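Local coordinates for glycosylation Associate Protein 1 (Streptococcus agalactiae serotype V, PDB 6OYC), which probably takes part, in complex with its Gap2 and Gap3 partners, in the glycosylation and accessory Sec secretion of a streptococcal adhesin, at residues 281-286 with 297-302; 31-36 with 254-259; 84-89 with 149-154. One frame throughout, in Å; residues are numbered along the deposited sequence.

Overall arrangement
The three contacts belong to a chain of the GT-B clan, with two parallel sheets flanked by helices and a long antiparallel sheet. Contacts 1 and 2 share the parallel sheet that includes strands 250-255, 277-280 and 297-299; their centres lie about 11 Å apart, and they touch through Asp281 and Ser257 and through Pro302 and Phe31. Contact 3 lies at a turn of the antiparallel sheet, its centre about 29 Å from that of contact 2 and about 39 Å from that of contact 1. Along the chain, contact 3 falls between the two halves of contact 2, and contact 1 follows. The antiparallel sheet is thus an insertion within the sequence that builds the first parallel sheet.

Contact 1: residues 281-286 with 297-302; sequences DRLDIA and VVHVSP
His299, Asp281 and Ala286 bury much of the surface in this contact, which lies inside the beta-alpha-beta unit made of strand 277-280, helix 283-292 and edge strand 297-299. In His299, CG stands anti to the backbone N (chi1 167°), which brings the ring alongside residues 281-283. Leu283 crosses it at about a right angle and sets CD2 over one ring face, 3.7 Å from the centroid, a CH-pi contact. At the ring's edge, near its plane, Asp281 O lies 3.2 Å from His299 CE1. The Asp281 backbone also reaches the next residue of the strand's exit, its CA giving a nearly straight C-H...O contact to Val300 O at 3.3 Å. Its CB packs against Pro302 CD, while its carboxylate turns to Ser257 OG for a hydrogen bond. At the helix start, Arg282, the N-cap residue, grips Asp284 side-on, NE to OD1 and NH2 to OD2; Asp284 OD1 also accepts from Ile285 N. Further along, the contact is purely apolar: Ala286 CB meets Val297 CG1 at 3.7 Å.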
loop_
_atom_site.group_PDB
_atom_site.type_symbol
_atom_site.label_atom_id
_atom_site.label_comp_id
_atom_site.label_asym_id
_atom_site.label_seq_id
_atom_site.Cartn_x
_atom_site.Cartn_y
_atom_site.Cartn_z
ATOM N N ASP A 281 5.335 -11.481 9.774
ATOM C CA ASP A 281 4.553 -10.561 10.580
ATOM C C ASP A 281 3.620 -11.267 11.561
ATOM O O ASP A 281 3.048 -10.603 12.431
ATOM C CB ASP A 281 3.737 -9.634 9.665
ATOM C CG ASP A 281 2.740 -10.386 8.798
ATOM O OD1 ASP A 281 3.099 -11.427 8.214
ATOM O OD2 ASP A 281 1.575 -9.948 8.702
ATOM N N ARG A 282 3.443 -12.577 11.469
ATOM C CA ARG A 282 2.431 -13.211 12.303
ATOM C C ARG A 282 3.015 -14.357 13.120
ATOM O O ARG A 282 3.865 -15.118 12.639
ATOM C CB ARG A 282 1.260 -13.693 11.453
ATOM C CG ARG A 282 0.332 -12.549 11.028
ATOM C CD ARG A 282 -0.923 -13.110 10.423
ATOM N NE ARG A 282 -1.612 -13.942 11.398
ATOM C CZ ARG A 282 -2.639 -13.519 12.123
ATOM N NH1 ARG A 282 -3.088 -12.287 11.945
ATOM N NH2 ARG A 282 -3.209 -14.322 13.014
ATOM N N LEU A 283 2.542 -14.465 14.366
ATOM C CA LEU A 283 3.034 -15.503 15.268
ATOM C C LEU A 283 2.499 -16.879 14.889
ATOM O O LEU A 283 3.240 -17.866 14.956
ATOM C CB LEU A 283 2.671 -15.162 16.711
ATOM C CG LEU A 283 3.538 -14.092 17.373
ATOM C CD1 LEU A 283 3.075 -13.839 18.793
ATOM C CD2 LEU A 283 4.980 -14.512 17.371
ATOM N N ASP A 284 1.229 -16.976 14.475
ATOM C CA ASP A 284 0.706 -18.282 14.066
ATOM C C ASP A 284 1.450 -18.811 12.838
ATOM O O ASP A 284 1.882 -19.972 12.817
ATOM C CB ASP A 284 -0.818 -18.243 13.824
ATOM C CG ASP A 284 -1.291 -17.032 12.997
ATOM O OD1 ASP A 284 -0.454 -16.259 12.492
ATOM O OD2 ASP A 284 -2.523 -16.852 12.841
ATOM N N ILE A 285 1.640 -17.968 11.814
ATOM C CA ILE A 285 2.427 -18.389 10.656
ATOM C C ILE A 285 3.836 -18.770 11.091
ATOM O O ILE A 285 4.397 -19.774 10.633
ATOM C CB ILE A 285 2.453 -17.285 9.582
ATOM C CG1 ILE A 285 1.072 -17.095 8.936
ATOM C CG2 ILE A 285 3.476 -17.604 8.516
ATOM C CD1 ILE A 285 1.116 -16.344 7.593
ATOM N N ALA A 286 4.433 -17.970 11.981
ATOM C CA ALA A 286 5.783 -18.270 12.446
ATOM C C ALA A 286 5.849 -19.669 13.020
ATOM O O ALA A 286 6.795 -20.421 12.740
ATOM C CB ALA A 286 6.230 -17.252 13.495
ATOM N N VAL A 297 13.239 -18.467 12.473
ATOM C CA VAL A 297 12.024 -17.749 12.098
ATOM C C VAL A 297 11.889 -16.612 13.101
ATOM O O VAL A 297 11.698 -16.862 14.295
ATOM C CB VAL A 297 10.783 -18.660 12.119
ATOM C CG1 VAL A 297 9.523 -17.883 11.823
ATOM C CG2 VAL A 297 10.933 -19.833 11.135
ATOM N N VAL A 298 12.015 -15.371 12.640
ATOM C CA VAL A 298 11.962 -14.211 13.520
ATOM C C VAL A 298 10.666 -13.446 13.269
ATOM O O VAL A 298 10.348 -13.092 12.123
ATOM C CB VAL A 298 13.178 -13.292 13.341
ATOM C CG1 VAL A 298 13.016 -12.054 14.255
ATOM C CG2 VAL A 298 14.467 -14.039 13.656
ATOM N N HIS A 299 9.928 -13.177 14.345
ATOM C CA HIS A 299 8.668 -12.457 14.256
ATOM C C HIS A 299 8.949 -10.961 14.234
ATOM O O HIS A 299 9.665 -10.440 15.098
ATOM C CB HIS A 299 7.761 -12.839 15.429
ATOM C CG HIS A 299 6.576 -11.939 15.617
ATOM N ND1 HIS A 299 5.563 -11.828 14.684
ATOM C CD2 HIS A 299 6.228 -11.131 16.647
ATOM C CE1 HIS A 299 4.653 -10.979 15.127
ATOM N NE2 HIS A 299 5.031 -10.544 16.315
ATOM N N VAL A 300 8.420 -10.276 13.223
ATOM C CA VAL A 300 8.601 -8.837 13.068
ATOM C C VAL A 300 7.216 -8.225 12.912
ATOM O O VAL A 300 6.598 -8.348 11.849
ATOM C CB VAL A 300 9.507 -8.485 11.874
ATOM C CG1 VAL A 300 9.478 -6.984 11.579
ATOM C CG2 VAL A 300 10.960 -8.954 12.119
ATOM N N SER A 301 6.719 -7.581 13.966
ATOM C CA SER A 301 5.413 -6.945 13.850
ATOM C C SER A 301 5.517 -5.717 12.942
ATOM O O SER A 301 6.514 -4.985 12.982
ATOM C CB SER A 301 4.845 -6.561 15.218
ATOM O OG SER A 301 5.863 -6.185 16.119
ATOM N N PRO A 302 4.529 -5.484 12.103
ATOM C CA PRO A 302 4.663 -4.502 11.003
ATOM C C PRO A 302 4.310 -3.066 11.387
ATOM O O PRO A 302 3.385 -2.476 10.833
ATOM C CB PRO A 302 3.691 -5.062 9.956
ATOM C CG PRO A 302 2.634 -5.782 10.758
ATOM C CD PRO A 302 3.343 -6.351 11.958
#

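Contact 2: residues 31-36 with 254-259; sequences FDDTIN and SVFSER
Asp33 and Arg259 meet end-on in two nearly straight bonds, NH1 reaching OD1 at 2.8 Å and NH2 reaching OD2 at 2.9 Å. A bend at chi3 (67°) in an Arg259 chain extended up to CD turns the guanidinium to Asp33. The oxygens lie close to the guanidinium plane, yet the carboxylate is turned 28° against it and is met on its syn sides. The anti lone pair of Asp33 OD2 is left to Ser254 OG at 2.6 Å, so two donors hold this buried oxygen. Asp33 opens helix 33-43 and Asp32 is its N-cap, OD1 accepting from Ile35 N and, weakly, Thr34 N. The Ser254 bond ties this helix start to the C-terminal end of strand 250-255 in the parallel sheet, and the salt bridge ties it to the loop that follows. Phe256 turns one ring face to the helix start: Asp33 N stands over the ring centre, 3.9 Å above the plane, and Asp32 CB touches CE2 at 3.8 Å. The Asp32 carboxylate stands almost perpendicular to the guanidinium, 84° between planes; a water links its OD2 to Arg259 NH1. Arg259 NE binds Phe234 O.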
loop_
_atom_site.group_PDB
_atom_site.type_symbol
_atom_site.label_atom_id
_atom_site.label_comp_id
_atom_site.label_asym_id
_atom_site.label_seq_id
_atom_site.Cartn_x
_atom_site.Cartn_y
_atom_site.Cartn_z
ATOM N N PHE A 31 1.495 0.047 2.266
ATOM C CA PHE A 31 2.469 -0.291 3.301
ATOM C C PHE A 31 2.604 -1.807 3.459
ATOM O O PHE A 31 1.603 -2.519 3.560
ATOM C CB PHE A 31 2.033 0.349 4.626
ATOM C CG PHE A 31 2.932 0.025 5.777
ATOM C CD1 PHE A 31 4.077 0.780 6.009
ATOM C CD2 PHE A 31 2.667 -1.064 6.595
ATOM C CE1 PHE A 31 4.932 0.467 7.054
ATOM C CE2 PHE A 31 3.516 -1.382 7.647
ATOM C CZ PHE A 31 4.651 -0.610 7.878
ATOM N N ASP A 32 3.837 -2.313 3.462
ATOM C CA ASP A 32 4.005 -3.759 3.591
ATOM C C ASP A 32 5.317 -4.060 4.300
ATOM O O ASP A 32 5.994 -3.155 4.801
ATOM C CB ASP A 32 3.909 -4.447 2.225
ATOM C CG ASP A 32 5.132 -4.206 1.342
ATOM O OD1 ASP A 32 6.074 -3.497 1.751
ATOM O OD2 ASP A 32 5.148 -4.737 0.210
ATOM N N ASP A 33 5.694 -5.346 4.296
ATOM C CA ASP A 33 6.864 -5.797 5.044
ATOM C C ASP A 33 8.154 -5.157 4.541
ATOM O O ASP A 33 9.055 -4.868 5.341
ATOM C CB ASP A 33 6.947 -7.331 5.011
ATOM C CG ASP A 33 6.897 -7.909 3.585
ATOM O OD1 ASP A 33 6.173 -7.340 2.728
ATOM O OD2 ASP A 33 7.580 -8.941 3.327
ATOM N N THR A 34 8.272 -4.909 3.238
ATOM C CA THR A 34 9.501 -4.296 2.746
ATOM C C THR A 34 9.667 -2.886 3.289
ATOM O O THR A 34 10.768 -2.502 3.704
ATOM C CB THR A 34 9.513 -4.279 1.223
ATOM O OG1 THR A 34 9.342 -5.609 0.728
ATOM C CG2 THR A 34 10.840 -3.693 0.699
ATOM N N ILE A 35 8.590 -2.091 3.281
ATOM C CA ILE A 35 8.662 -0.741 3.842
ATOM C C ILE A 35 9.070 -0.813 5.304
ATOM O O ILE A 35 9.988 -0.119 5.758
ATOM C CB ILE A 35 7.311 -0.015 3.691
ATOM C CG1 ILE A 35 6.844 0.030 2.225
ATOM C CG2 ILE A 35 7.373 1.357 4.391
ATOM C CD1 ILE A 35 7.590 0.995 1.383
ATOM N N ASN A 36 8.375 -1.653 6.061
ATOM C CA ASN A 36 8.648 -1.766 7.482
ATOM C C ASN A 36 10.099 -2.166 7.730
ATOM O O ASN A 36 10.775 -1.579 8.586
ATOM C CB ASN A 36 7.674 -2.772 8.088
ATOM C CG ASN A 36 8.085 -3.205 9.457
ATOM O OD1 ASN A 36 8.910 -4.112 9.613
ATOM N ND2 ASN A 36 7.538 -2.539 10.470
ATOM N N SER A 254 11.080 -13.036 3.535
ATOM C CA SER A 254 10.087 -12.301 4.320
ATOM C C SER A 254 8.685 -12.751 3.924
ATOM O O SER A 254 8.287 -12.620 2.762
ATOM C CB SER A 254 10.232 -10.787 4.140
ATOM O OG SER A 254 9.247 -10.099 4.915
ATOM N N VAL A 255 7.944 -13.269 4.892
ATOM C CA VAL A 255 6.595 -13.779 4.693
ATOM C C VAL A 255 5.616 -12.760 5.289
ATOM O O VAL A 255 5.721 -12.399 6.468
ATOM C CB VAL A 255 6.432 -15.166 5.339
ATOM C CG1 VAL A 255 4.950 -15.575 5.422
ATOM C CG2 VAL A 255 7.242 -16.201 4.596
ATOM N N PHE A 256 4.662 -12.302 4.478
ATOM C CA PHE A 256 3.730 -11.246 4.868
ATOM C C PHE A 256 2.310 -11.736 4.626
ATOM O O PHE A 256 1.925 -12.001 3.480
ATOM C CB PHE A 256 4.007 -9.967 4.079
ATOM C CG PHE A 256 3.274 -8.766 4.604
ATOM C CD1 PHE A 256 3.401 -8.387 5.939
ATOM C CD2 PHE A 256 2.461 -8.006 3.765
ATOM C CE1 PHE A 256 2.737 -7.266 6.427
ATOM C CE2 PHE A 256 1.778 -6.880 4.251
ATOM C CZ PHE A 256 1.919 -6.510 5.581
ATOM N N SER A 257 1.533 -11.848 5.701
ATOM C CA SER A 257 0.245 -12.538 5.630
ATOM C C SER A 257 -0.718 -11.910 4.613
ATOM O O SER A 257 -1.531 -12.627 4.020
ATOM C CB SER A 257 -0.393 -12.571 7.015
ATOM O OG SER A 257 -0.629 -11.252 7.492
ATOM N N GLU A 258 -0.660 -10.587 4.392
ATOM C CA GLU A 258 -1.575 -9.988 3.418
ATOM C C GLU A 258 -1.272 -10.460 1.996
ATOM O O GLU A 258 -2.183 -10.549 1.173
ATOM C CB GLU A 258 -1.508 -8.464 3.498
ATOM C CG GLU A 258 -2.409 -7.715 2.502
ATOM C CD GLU A 258 -2.033 -6.226 2.341
ATOM O OE1 GLU A 258 -2.896 -5.353 2.607
ATOM O OE2 GLU A 258 -0.877 -5.925 1.950
ATOM N N ARG A 259 -0.008 -10.771 1.698
ATOM C CA ARG A 259 0.468 -11.210 0.386
ATOM C C ARG A 259 0.578 -12.725 0.263
ATOM O O ARG A 259 0.302 -13.281 -0.796
ATOM C CB ARG A 259 1.845 -10.609 0.104
ATOM C CG ARG A 259 2.484 -11.042 -1.199
ATOM C CD ARG A 259 3.860 -10.388 -1.380
ATOM N NE ARG A 259 4.832 -10.877 -0.401
ATOM C CZ ARG A 259 5.369 -10.131 0.563
ATOM N NH1 ARG A 259 5.047 -8.843 0.679
ATOM N NH2 ARG A 259 6.241 -10.671 1.411
HETATM O O HOH W 1 3.266 -7.018 -0.695
#

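Contact 3: residues 84-89 with 149-154; sequences GNVRQQ and DDRGFL
Gln89 and Arg151 supply the direct hydrogen bond between these two loops: Gln89 N donates to Arg151 O at 2.8 Å. Water adds to it. One molecule donates to both Arg87 O and Arg151 O and accepts from Gln89 NE2, so the Arg151 carbonyl is held by an amide and a water. A second links Gly84 O to Arg151 NH1. Weaker C-H...O contacts run in both directions, from Gln88 CA to Arg151 O at 3.4 Å and from Gly152 CA to Gln89 O at 3.3 Å; at the latter point the backbones approach closely.

The apolar part rests on Val86. Its CG1 touches Arg151 CD at 3.6 Å, against the aliphatic part of that side chain, and reaches Phe153 CE2 at 4.1 Å. The Phe153 ring also takes Asp149 CB over one face.

Charge pairing within 149-154 fixes the Arg151 side chain that Val86 packs on. A bend at chi3 (-64°) turns the Arg151 guanidinium back to Asp149, which it grips side-on, NE to OD1 at 2.7 Å and NH2 to OD2 at 2.9 Å. Asp149 OD1 also accepts from Arg151 N through its anti lone pair, an Asx turn superposed on the type I beta turn from Asp149 to Gly152. Arg151 NH1, besides its water, forms a salt bridge with Asp78.

The turn joins strands 141-148 and 154-161 of the antiparallel sheet, and 84-89 belongs to the linker between helix 76-80 and strand 103-106. Asp78, and Arg60 through its salt bridge to Asp150, connect the turn to helices 76-80 and 59-65, which lie next to strand 73-75 of the first parallel sheet along the chain.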
loop_
_atom_site.group_PDB
_atom_site.type_symbol
_atom_site.label_atom_id
_atom_site.label_comp_id
_atom_site.label_asym_id
_atom_site.label_seq_id
_atom_site.Cartn_x
_atom_site.Cartn_y
_atom_site.Cartn_z
ATOM N N GLY A 84 18.819 6.875 -16.786
ATOM C CA GLY A 84 19.960 7.640 -16.302
ATOM C C GLY A 84 19.535 8.720 -15.323
ATOM O O GLY A 84 18.523 8.617 -14.625
ATOM N N ASN A 85 20.312 9.785 -15.267
ATOM C CA ASN A 85 20.026 10.845 -14.308
ATOM C C ASN A 85 19.307 12.002 -15.006
ATOM O O ASN A 85 19.860 13.065 -15.258
ATOM C CB ASN A 85 21.318 11.287 -13.635
ATOM C CG ASN A 85 21.109 12.455 -12.705
ATOM O OD1 ASN A 85 20.163 12.483 -11.922
ATOM N ND2 ASN A 85 22.028 13.423 -12.764
ATOM N N VAL A 86 18.033 11.760 -15.305
ATOM C CA VAL A 86 17.240 12.682 -16.109
ATOM C C VAL A 86 16.891 13.921 -15.298
ATOM O O VAL A 86 16.627 13.841 -14.091
ATOM C CB VAL A 86 15.970 11.970 -16.608
ATOM C CG1 VAL A 86 15.064 11.597 -15.436
ATOM C CG2 VAL A 86 15.209 12.851 -17.574
ATOM N N ARG A 87 16.909 15.080 -15.950
ATOM C CA ARG A 87 16.406 16.298 -15.318
ATOM C C ARG A 87 14.900 16.162 -15.060
ATOM O O ARG A 87 14.124 15.867 -15.980
ATOM C CB ARG A 87 16.701 17.514 -16.202
ATOM C CG ARG A 87 16.065 18.815 -15.692
ATOM C CD ARG A 87 16.418 20.059 -16.533
ATOM N NE ARG A 87 15.683 20.125 -17.796
ATOM C CZ ARG A 87 14.413 20.508 -17.922
ATOM N NH1 ARG A 87 13.692 20.864 -16.848
ATOM N NH2 ARG A 87 13.858 20.521 -19.134
ATOM N N GLN A 88 14.473 16.447 -13.866
ATOM C CA GLN A 88 13.085 16.400 -13.490
ATOM C C GLN A 88 12.282 17.476 -14.179
ATOM O O GLN A 88 12.689 18.571 -14.240
ATOM C CB GLN A 88 12.986 16.707 -12.013
ATOM C CG GLN A 88 12.475 15.635 -11.090
ATOM C CD GLN A 88 13.404 15.352 -9.887
ATOM O OE1 GLN A 88 13.750 16.230 -9.107
ATOM N NE2 GLN A 88 13.816 14.099 -9.767
ATOM N N GLN A 89 11.142 17.154 -14.716
ATOM C CA GLN A 89 10.271 18.159 -15.305
ATOM C C GLN A 89 8.896 18.039 -14.673
ATOM O O GLN A 89 8.474 16.945 -14.293
ATOM C CB GLN A 89 10.121 17.990 -16.839
ATOM C CG GLN A 89 11.340 18.289 -17.674
ATOM C CD GLN A 89 11.115 17.914 -19.144
ATOM O OE1 GLN A 89 10.669 18.743 -19.942
ATOM N NE2 GLN A 89 11.383 16.653 -19.492
ATOM N N ASP A 149 6.328 9.068 -16.504
ATOM C CA ASP A 149 7.178 8.891 -15.338
ATOM C C ASP A 149 7.027 10.097 -14.424
ATOM O O ASP A 149 6.802 11.222 -14.886
ATOM C CB ASP A 149 8.645 8.753 -15.788
ATOM C CG ASP A 149 9.568 8.170 -14.708
ATOM O OD1 ASP A 149 9.996 8.936 -13.808
ATOM O OD2 ASP A 149 9.874 6.947 -14.782
ATOM N N ASP A 150 7.166 9.870 -13.115
ATOM C CA ASP A 150 7.072 11.014 -12.204
ATOM C C ASP A 150 8.263 11.957 -12.309
ATOM O O ASP A 150 8.242 13.018 -11.696
ATOM C CB ASP A 150 6.885 10.555 -10.752
ATOM C CG ASP A 150 8.079 9.774 -10.197
ATOM O OD1 ASP A 150 9.243 10.104 -10.503
ATOM O OD2 ASP A 150 7.851 8.837 -9.391
ATOM N N ARG A 151 9.308 11.593 -13.042
ATOM C CA ARG A 151 10.357 12.556 -13.359
ATOM C C ARG A 151 9.962 13.477 -14.522
ATOM O O ARG A 151 10.749 14.343 -14.909
ATOM C CB ARG A 151 11.683 11.839 -13.623
ATOM C CG ARG A 151 12.292 11.226 -12.356
ATOM C CD ARG A 151 13.298 10.099 -12.633
ATOM N NE ARG A 151 12.693 8.931 -13.273
ATOM C CZ ARG A 151 13.239 7.714 -13.284
ATOM N NH1 ARG A 151 14.407 7.504 -12.691
ATOM N NH2 ARG A 151 12.612 6.705 -13.884
ATOM N N GLY A 152 8.754 13.321 -15.052
ATOM C CA GLY A 152 8.224 14.223 -16.054
ATOM C C GLY A 152 8.702 13.998 -17.474
ATOM O O GLY A 152 8.885 14.967 -18.213
ATOM N N PHE A 153 8.929 12.745 -17.876
ATOM C CA PHE A 153 9.133 12.393 -19.274
ATOM C C PHE A 153 8.101 11.340 -19.664
ATOM O O PHE A 153 7.483 10.708 -18.798
ATOM C CB PHE A 153 10.567 11.886 -19.527
ATOM C CG PHE A 153 10.904 10.608 -18.807
ATOM C CD1 PHE A 153 10.613 9.374 -19.378
ATOM C CD2 PHE A 153 11.516 10.641 -17.560
ATOM C CE1 PHE A 153 10.926 8.183 -18.713
ATOM C CE2 PHE A 153 11.829 9.456 -16.886
ATOM C CZ PHE A 153 11.528 8.223 -17.474
ATOM N N LEU A 154 7.911 11.145 -20.974
ATOM C CA LEU A 154 7.031 10.071 -21.464
ATOM C C LEU A 154 7.750 8.732 -21.334
ATOM O O LEU A 154 8.730 8.497 -22.032
ATOM C CB LEU A 154 6.618 10.307 -22.914
ATOM C CG LEU A 154 5.665 9.252 -23.525
ATOM C CD1 LEU A 154 4.348 9.114 -22.747
ATOM C CD2 LEU A 154 5.384 9.597 -24.957
HETATM O O HOH W 2 16.766 9.145 -12.455
HETATM O O HOH W 3 12.220 14.652 -17.423
#